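Local coordinates for protein hydrazine synthase alpha subunit (Candidatus Kuenenia stuttgartiensis, PDB 5C2V) that forms the hydrazine synthase subunit that condenses hydroxylamine, made in the gamma subunit, with ammonia to yield hydrazine, and carries two c-type hemes, at residues S439-P442 and H448-A451; K450-S455 and A712-L717. All blocks are in the same frame, centred on the assembly; numbering follows the deposited sequence.

Both contacts involve one long loop between strands 428-433 and 461-467. Contact 1 folds this loop back on itself, and contact 2 sets its next residues against the cytochrome c region. The two share Lys450 and Ala451, and their centres lie about 10 Å apart. Contact 1 is the one beside the pentacoordinated heme of the middle domain. There His448 lines the heme pocket, and the side chain of Gln441 comes within about 6 Å of the zinc ion. Contact 2 is farther from that heme, with the side chain of Ala451 about 11 Å from it. The loop thus runs from the heme and zinc surroundings to the C-terminal domain.

Contact 1 (S439-P442 and H448-A451); sequences SDQP and HQKA. With HEC (heme c), chain B.
The carbonyl oxygen of Pro442 receives the backbone N-H of Lys450, with Lys450 N 3.1 Å from Pro442 O. Gln449 also packs on this oxygen, its CB 3.5 Å from Pro442 O. No other hydrogen bond joins the two segments.

Lys450 lies alongside the other segment as an extended chain. Its CE meets Ser439 CB at 3.7 Å. The ammonium goes past this point to the carbonyl oxygen of Thr437.

Gln441 fills the middle. Its chain bends at chi2 (-63°), which brings the amide over to the His448 side chain. Gln441 CG lies 3.8 Å from His448 O, and Gln441 CD is 4.1 Å from His448 CD2. The amide and imidazole planes are 44° apart, neither stacked nor perpendicular. Gln449 CG covers one face of the His448 ring, 3.8 Å above its plane and over its centre.

The contact closes a turn within the loop between strands 428-433 and 461-467, beside the middle-domain heme, with no regular strand on either side. Ser439 adds an ST turn, its OG accepting from Gln441 N at 3.0 Å. Gln540 of strand 538-541 packs against the side chains of Ser439, Gln441 and Lys450.

His448 belongs to the pocket of heme c. Its CG sits between the backbone N and the carbonyl carbon (chi1 74°), which turns the ring to the Gln441 amide. CB packs on a heme propionate, and His448 NE2 makes a weak hydrogen bond to Asp277. Asp440 takes no part in the contact between the segments, but its OD1 hydrogen-bonds to ND1 of His560, a zinc ligand. Asp440 is therefore a second-shell residue that can help to orient His560, while Gln441 packs on the same histidine.

Contact 2 (K450-S455 and A712-L717); sequences KAKNVS and AAINSL
Neither segment is helix or strand where they meet, and their backbones stay well apart. The closest CA atoms, those of Ala451 and Asn715, are 7.2 Å from each other. No hydrogen bond crosses. Residues Ala713 to Ser716 form a type I beta turn, closed by Ser716 N to Ala713 O at 3.0 Å. Ser716 OG also bonds to Ala712 O, in the plane of that carbonyl.

Ile714 projects from this turn and makes most of the contact. Its CG2 branch meets the methyl of Ala451, with Ala451 CB 3.5 Å from Ile714 CG2. Its other branch, with CG1 anti to the backbone N (chi1 -166°), carries CD1 to Lys452. There Lys452 CE lies 3.8 Å from Ile714 CD1, and the two side chains cross at about a right angle. The ammonium of Lys452 forms a salt bridge with Asp533. Asn715 places OD1 3.8 Å from Ala451 CB, and this oxygen is hydrogen-bonded to Ser728 OG.

The contact is a small, buried, mainly apolar packing that probably joins the middle and C-terminal parts of the chain. It seats the loop that leads into strand 461-467 on the turn before helix 717-722, in the cytochrome c region.

Contact 1 (S439-P442 and H448-A451)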
ATOM      1  N   SER D 439      -6.033  21.594  -2.702  1.00 61.81           N
ATOM      2  CA  SER D 439      -6.039  20.133  -2.704  1.00 46.81           C
ATOM      3  C   SER D 439      -5.858  19.536  -1.312  1.00 52.46           C
ATOM      4  O   SER D 439      -5.311  20.179  -0.415  1.00 66.98           O
ATOM      5  CB  SER D 439      -4.939  19.603  -3.627  1.00 55.36           C
ATOM      6  OG  SER D 439      -5.016  18.193  -3.747  1.00 49.68           O
ATOM      7  N   ASP D 440      -6.324  18.302  -1.142  1.00 53.83           N
ATOM      8  CA  ASP D 440      -6.083  17.554   0.086  1.00 54.91           C
ATOM      9  C   ASP D 440      -4.871  16.643  -0.088  1.00 58.28           C
ATOM     10  O   ASP D 440      -4.487  15.914   0.826  1.00 57.50           O
ATOM     11  CB  ASP D 440      -7.321  16.739   0.483  1.00 42.40           C
ATOM     12  CG  ASP D 440      -7.570  15.553  -0.437  1.00 43.10           C
ATOM     13  OD1 ASP D 440      -7.086  15.562  -1.587  1.00 56.52           O
ATOM     14  OD2 ASP D 440      -8.261  14.606  -0.005  1.00 46.98           O
ATOM     15  N   GLN D 441      -4.278  16.692  -1.277  1.00 45.14           N
ATOM     16  CA  GLN D 441      -3.130  15.855  -1.606  1.00 43.75           C
ATOM     17  C   GLN D 441      -1.821  16.524  -1.208  1.00 49.30           C
ATOM     18  O   GLN D 441      -1.666  17.735  -1.363  1.00 51.62           O
ATOM     19  CB  GLN D 441      -3.118  15.527  -3.101  1.00 52.76           C
ATOM     20  CG  GLN D 441      -4.261  14.633  -3.547  1.00 43.77           C
ATOM     21  CD  GLN D 441      -4.214  13.265  -2.900  1.00 46.54           C
ATOM     22  OE1 GLN D 441      -5.175  12.834  -2.262  1.00 61.45           O
ATOM     23  NE2 GLN D 441      -3.093  12.571  -3.063  1.00 50.58           N
ATOM     24  N   PRO D 442      -0.871  15.730  -0.692  1.00 51.61           N
ATOM     25  CA  PRO D 442       0.438  16.240  -0.281  1.00 36.35           C
ATOM     26  C   PRO D 442       1.414  16.315  -1.448  1.00 42.71           C
ATOM     27  O   PRO D 442       1.056  15.969  -2.573  1.00 50.78           O
ATOM     28  CB  PRO D 442       0.897  15.205   0.743  1.00 44.46           C
ATOM     29  CG  PRO D 442       0.315  13.929   0.232  1.00 43.70           C
ATOM     30  CD  PRO D 442      -1.015  14.293  -0.395  1.00 43.29           C
ATOM     31  N   HIS D 448      -0.616  11.628  -9.111  1.00 46.71           N
ATOM     32  CA  HIS D 448      -1.882  12.178  -8.635  1.00 41.47           C
ATOM     33  C   HIS D 448      -1.649  13.108  -7.448  1.00 53.57           C
ATOM     34  O   HIS D 448      -2.594  13.631  -6.858  1.00 44.79           O
ATOM     35  CB  HIS D 448      -2.855  11.059  -8.257  1.00 38.91           C
ATOM     36  CG  HIS D 448      -2.523  10.370  -6.973  1.00 58.19           C
ATOM     37  ND1 HIS D 448      -1.538   9.410  -6.873  1.00 49.15           N
ATOM     38  CD2 HIS D 448      -3.050  10.497  -5.730  1.00 45.71           C
ATOM     39  CE1 HIS D 448      -1.472   8.978  -5.626  1.00 46.57           C
ATOM     40  NE2 HIS D 448      -2.378   9.622  -4.914  1.00 51.31           N
ATOM     41  N   GLN D 449      -0.380  13.307  -7.105  1.00 43.77           N
ATOM     42  CA  GLN D 449      -0.006  14.201  -6.018  1.00 44.63           C
ATOM     43  C   GLN D 449       0.708  15.433  -6.563  1.00 49.95           C
ATOM     44  O   GLN D 449       0.893  15.567  -7.773  1.00 46.77           O
ATOM     45  CB  GLN D 449       0.888  13.476  -5.011  1.00 37.78           C
ATOM     46  CG  GLN D 449       0.236  12.270  -4.356  1.00 44.49           C
ATOM     47  CD  GLN D 449       1.224  11.431  -3.569  1.00 43.58           C
ATOM     48  OE1 GLN D 449       2.406  11.359  -3.907  1.00 51.38           O
ATOM     49  NE2 GLN D 449       0.743  10.790  -2.509  1.00 42.18           N
ATOM     50  N   LYS D 450       1.107  16.329  -5.668  1.00 40.74           N
ATOM     51  CA  LYS D 450       1.816  17.537  -6.067  1.00 45.54           C
ATOM     52  C   LYS D 450       3.313  17.277  -6.197  1.00 47.62           C
ATOM     53  O   LYS D 450       3.909  16.601  -5.361  1.00 52.04           O
ATOM     54  CB  LYS D 450       1.565  18.667  -5.066  1.00 48.74           C
ATOM     55  CG  LYS D 450       0.118  19.124  -4.989  1.00 47.63           C
ATOM     56  CD  LYS D 450      -0.028  20.331  -4.076  1.00 55.05           C
ATOM     57  CE  LYS D 450      -1.467  20.812  -4.019  1.00 43.66           C
ATOM     58  NZ  LYS D 450      -1.610  22.029  -3.174  1.00 49.00           N
ATOM     59  N   ALA D 451       3.913  17.813  -7.252  1.00 38.15           N
ATOM     60  CA  ALA D 451       5.348  17.674  -7.463  1.00 32.48           C
ATOM     61  C   ALA D 451       6.104  18.739  -6.680  1.00 55.05           C
ATOM     62  O   ALA D 451       7.329  18.682  -6.556  1.00 44.51           O
ATOM     63  CB  ALA D 451       5.677  17.763  -8.937  1.00 40.62           C
TER
HETATM   64 FE   HEC B 905     -10.806  15.846  -9.781  1.00 48.54          FE
HETATM   65  CHA HEC B 905     -10.352  12.542  -8.885  1.00 67.93           C
HETATM   66  CHB HEC B 905     -14.070  15.163 -10.576  1.00 51.37           C
HETATM   67  CHC HEC B 905     -11.175  19.033 -11.058  1.00 55.11           C
HETATM   68  CHD HEC B 905      -7.488  16.489  -9.203  1.00 57.58           C
HETATM   69  NA  HEC B 905     -11.987  14.171  -9.734  1.00 50.11           N
HETATM   70  C1A HEC B 905     -11.599  12.906  -9.338  1.00 53.49           C
HETATM   71  C2A HEC B 905     -12.734  12.021  -9.479  1.00 53.17           C
HETATM   72  C3A HEC B 905     -13.760  12.737  -9.947  1.00 61.40           C
HETATM   73  C4A HEC B 905     -13.313  14.106 -10.117  1.00 59.62           C
HETATM   74  CMA HEC B 905     -15.178  12.207 -10.253  1.00 46.79           C
HETATM   75  CAA HEC B 905     -12.737  10.512  -9.148  1.00 41.94           C
HETATM   76  CBA HEC B 905     -13.344  10.281  -7.768  1.00 45.38           C
HETATM   77  CGA HEC B 905     -12.452  10.839  -6.688  1.00 58.95           C
HETATM   78  O1A HEC B 905     -12.964  11.575  -5.805  1.00 62.20           O
HETATM   79  O2A HEC B 905     -11.228  10.554  -6.706  1.00 66.99           O
HETATM   80  NB  HEC B 905     -12.313  16.874 -10.787  1.00 71.76           N
HETATM   81  C1B HEC B 905     -13.632  16.460 -10.738  1.00 54.23           C
HETATM   82  C2B HEC B 905     -14.470  17.633 -10.879  1.00 69.38           C
HETATM   83  C3B HEC B 905     -13.681  18.700 -11.018  1.00 62.03           C
HETATM   84  C4B HEC B 905     -12.304  18.247 -10.961  1.00 58.13           C
HETATM   85  CMB HEC B 905     -16.014  17.646 -10.881  1.00 43.09           C
HETATM   86  CAB HEC B 905     -14.172  20.155 -11.193  1.00 38.59           C
HETATM   87  CBB HEC B 905     -13.791  20.671 -12.599  1.00 38.39           C
HETATM   88  NC  HEC B 905      -9.573  17.485 -10.028  1.00 46.91           N
HETATM   89  C1C HEC B 905      -9.905  18.662 -10.672  1.00 63.74           C
HETATM   90  C2C HEC B 905      -8.709  19.474 -10.767  1.00 58.70           C
HETATM   91  C3C HEC B 905      -7.679  18.729 -10.357  1.00 52.51           C
HETATM   92  C4C HEC B 905      -8.209  17.490  -9.818  1.00 55.43           C
HETATM   93  CMC HEC B 905      -8.595  20.808 -11.537  1.00 44.58           C
HETATM   94  CAC HEC B 905      -6.200  19.175 -10.341  1.00 42.05           C
HETATM   95  CBC HEC B 905      -5.392  18.309 -11.332  1.00 51.78           C
HETATM   96  ND  HEC B 905      -9.173  14.692  -9.153  1.00 70.58           N
HETATM   97  C1D HEC B 905      -7.891  15.198  -8.961  1.00 49.37           C
HETATM   98  C2D HEC B 905      -7.034  14.146  -8.465  1.00 51.61           C
HETATM   99  C3D HEC B 905      -7.935  12.911  -8.361  1.00 60.05           C
HETATM  100  C4D HEC B 905      -9.236  13.345  -8.813  1.00 55.98           C
HETATM  101  CMD HEC B 905      -5.535  14.258  -8.111  1.00 44.49           C
HETATM  102  CAD HEC B 905      -7.548  11.494  -7.890  1.00 55.11           C
HETATM  103  CBD HEC B 905      -6.564  10.899  -8.890  1.00 41.68           C
HETATM  104  CGD HEC B 905      -6.146   9.529  -8.432  1.00 54.79           C
HETATM  105  O1D HEC B 905      -5.192   8.976  -9.032  1.00 57.99           O
HETATM  106  O2D HEC B 905      -6.759   8.998  -7.469  1.00 42.45           O

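Contact 2 (K450-S455 and A712-L717)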
ATOM      1  N   LYS D 450       1.107  16.329  -5.668  1.00 40.74           N
ATOM      2  CA  LYS D 450       1.816  17.537  -6.067  1.00 45.54           C
ATOM      3  C   LYS D 450       3.313  17.277  -6.197  1.00 47.62           C
ATOM      4  O   LYS D 450       3.909  16.601  -5.361  1.00 52.04           O
ATOM      5  CB  LYS D 450       1.565  18.667  -5.066  1.00 48.74           C
ATOM      6  CG  LYS D 450       0.118  19.124  -4.989  1.00 47.63           C
ATOM      7  CD  LYS D 450      -0.028  20.331  -4.076  1.00 55.05           C
ATOM      8  CE  LYS D 450      -1.467  20.812  -4.019  1.00 43.66           C
ATOM      9  NZ  LYS D 450      -1.610  22.029  -3.174  1.00 49.00           N
ATOM     10  N   ALA D 451       3.913  17.813  -7.252  1.00 38.15           N
ATOM     11  CA  ALA D 451       5.348  17.674  -7.463  1.00 32.48           C
ATOM     12  C   ALA D 451       6.104  18.739  -6.680  1.00 55.05           C
ATOM     13  O   ALA D 451       7.329  18.682  -6.556  1.00 44.51           O
ATOM     14  CB  ALA D 451       5.677  17.763  -8.937  1.00 40.62           C
ATOM     15  N   LYS D 452       5.350  19.694  -6.143  1.00 48.51           N
ATOM     16  CA  LYS D 452       5.900  20.820  -5.395  1.00 41.52           C
ATOM     17  C   LYS D 452       4.764  21.677  -4.855  1.00 46.86           C
ATOM     18  O   LYS D 452       3.622  21.556  -5.298  1.00 60.18           O
ATOM     19  CB  LYS D 452       6.820  21.670  -6.276  1.00 37.10           C
ATOM     20  CG  LYS D 452       6.142  22.234  -7.514  1.00 36.39           C
ATOM     21  CD  LYS D 452       7.111  23.053  -8.353  1.00 35.56           C
ATOM     22  CE  LYS D 452       6.442  23.577  -9.614  1.00 38.87           C
ATOM     23  NZ  LYS D 452       7.374  24.391 -10.444  1.00 45.74           N
ATOM     24  N   ASN D 453       5.079  22.540  -3.895  1.00 44.64           N
ATOM     25  CA  ASN D 453       4.091  23.465  -3.359  1.00 44.49           C
ATOM     26  C   ASN D 453       3.708  24.516  -4.391  1.00 60.06           C
ATOM     27  O   ASN D 453       4.572  25.092  -5.052  1.00 55.42           O
ATOM     28  CB  ASN D 453       4.616  24.143  -2.093  1.00 35.02           C
ATOM     29  CG  ASN D 453       4.804  23.172  -0.945  1.00 58.09           C
ATOM     30  OD1 ASN D 453       4.038  22.221  -0.789  1.00 47.85           O
ATOM     31  ND2 ASN D 453       5.828  23.408  -0.132  1.00 50.28           N
ATOM     32  N   VAL D 454       2.411  24.757  -4.533  1.00 51.89           N
ATOM     33  CA  VAL D 454       1.927  25.770  -5.460  1.00 53.61           C
ATOM     34  C   VAL D 454       0.926  26.701  -4.789  1.00 41.48           C
ATOM     35  O   VAL D 454      -0.008  26.255  -4.124  1.00 45.89           O
ATOM     36  CB  VAL D 454       1.276  25.137  -6.709  1.00 42.04           C
ATOM     37  CG1 VAL D 454       2.342  24.705  -7.703  1.00 45.06           C
ATOM     38  CG2 VAL D 454       0.389  23.965  -6.317  1.00 38.22           C
ATOM     39  N   SER D 455       1.137  28.000  -4.964  1.00 49.73           N
ATOM     40  CA  SER D 455       0.212  29.001  -4.457  1.00 56.81           C
ATOM     41  C   SER D 455      -0.459  29.701  -5.629  1.00 62.09           C
ATOM     42  O   SER D 455      -0.213  29.356  -6.786  1.00 52.28           O
ATOM     43  CB  SER D 455       0.935  30.016  -3.569  1.00 42.75           C
ATOM     44  OG  SER D 455       1.438  29.401  -2.396  1.00 70.21           O
ATOM     45  N   ALA D 712       4.285  12.660 -15.287  1.00 56.54           N
ATOM     46  CA  ALA D 712       4.982  13.787 -14.684  1.00 47.70           C
ATOM     47  C   ALA D 712       6.278  14.042 -15.446  1.00 48.18           C
ATOM     48  O   ALA D 712       7.229  13.272 -15.329  1.00 56.68           O
ATOM     49  CB  ALA D 712       5.262  13.527 -13.211  1.00 39.29           C
ATOM     50  N   ALA D 713       6.346  15.146 -16.177  1.00 59.05           N
ATOM     51  CA  ALA D 713       7.570  15.485 -16.889  1.00 45.03           C
ATOM     52  C   ALA D 713       8.529  16.152 -15.922  1.00 46.10           C
ATOM     53  O   ALA D 713       9.746  16.020 -16.027  1.00 43.62           O
ATOM     54  CB  ALA D 713       7.276  16.389 -18.071  1.00 50.26           C
ATOM     55  N   ILE D 714       7.947  16.863 -14.964  1.00 46.92           N
ATOM     56  CA  ILE D 714       8.692  17.627 -13.980  1.00 44.91           C
ATOM     57  C   ILE D 714       9.484  16.713 -13.039  1.00 54.95           C
ATOM     58  O   ILE D 714      10.465  17.137 -12.428  1.00 48.18           O
ATOM     59  CB  ILE D 714       7.732  18.533 -13.177  1.00 31.04           C
ATOM     60  CG1 ILE D 714       8.496  19.589 -12.376  1.00 48.35           C
ATOM     61  CG2 ILE D 714       6.823  17.697 -12.292  1.00 31.51           C
ATOM     62  CD1 ILE D 714       7.596  20.523 -11.595  1.00 37.59           C
ATOM     63  N   ASN D 715       9.062  15.455 -12.938  1.00 55.75           N
ATOM     64  CA  ASN D 715       9.754  14.476 -12.103  1.00 51.35           C
ATOM     65  C   ASN D 715      10.748  13.621 -12.886  1.00 57.33           C
ATOM     66  O   ASN D 715      11.431  12.773 -12.313  1.00 46.49           O
ATOM     67  CB  ASN D 715       8.744  13.564 -11.404  1.00 40.22           C
ATOM     68  CG  ASN D 715       7.987  14.267 -10.297  1.00 34.70           C
ATOM     69  OD1 ASN D 715       8.460  15.255  -9.736  1.00 44.34           O
ATOM     70  ND2 ASN D 715       6.807  13.753  -9.970  1.00 31.36           N
ATOM     71  N   SER D 716      10.828  13.849 -14.193  1.00 41.04           N
ATOM     72  CA  SER D 716      11.642  13.010 -15.066  1.00 36.37           C
ATOM     73  C   SER D 716      13.083  13.503 -15.172  1.00 52.08           C
ATOM     74  O   SER D 716      13.328  14.677 -15.448  1.00 51.77           O
ATOM     75  CB  SER D 716      11.011  12.934 -16.459  1.00 43.20           C
ATOM     76  OG  SER D 716       9.723  12.343 -16.398  1.00 44.99           O
ATOM     77  N   LEU D 717      14.026  12.590 -14.958  1.00 47.77           N
ATOM     78  CA  LEU D 717      15.452  12.905 -15.013  1.00 39.46           C
ATOM     79  C   LEU D 717      15.841  13.478 -16.373  1.00 39.45           C
ATOM     80  O   LEU D 717      16.680  14.376 -16.460  1.00 44.31           O
ATOM     81  CB  LEU D 717      16.285  11.655 -14.702  1.00 36.71           C
ATOM     82  CG  LEU D 717      17.782  11.812 -14.411  1.00 39.98           C
ATOM     83  CD1 LEU D 717      18.243  10.725 -13.455  1.00 50.67           C
ATOM     84  CD2 LEU D 717      18.613  11.770 -15.687  1.00 36.09           C
TER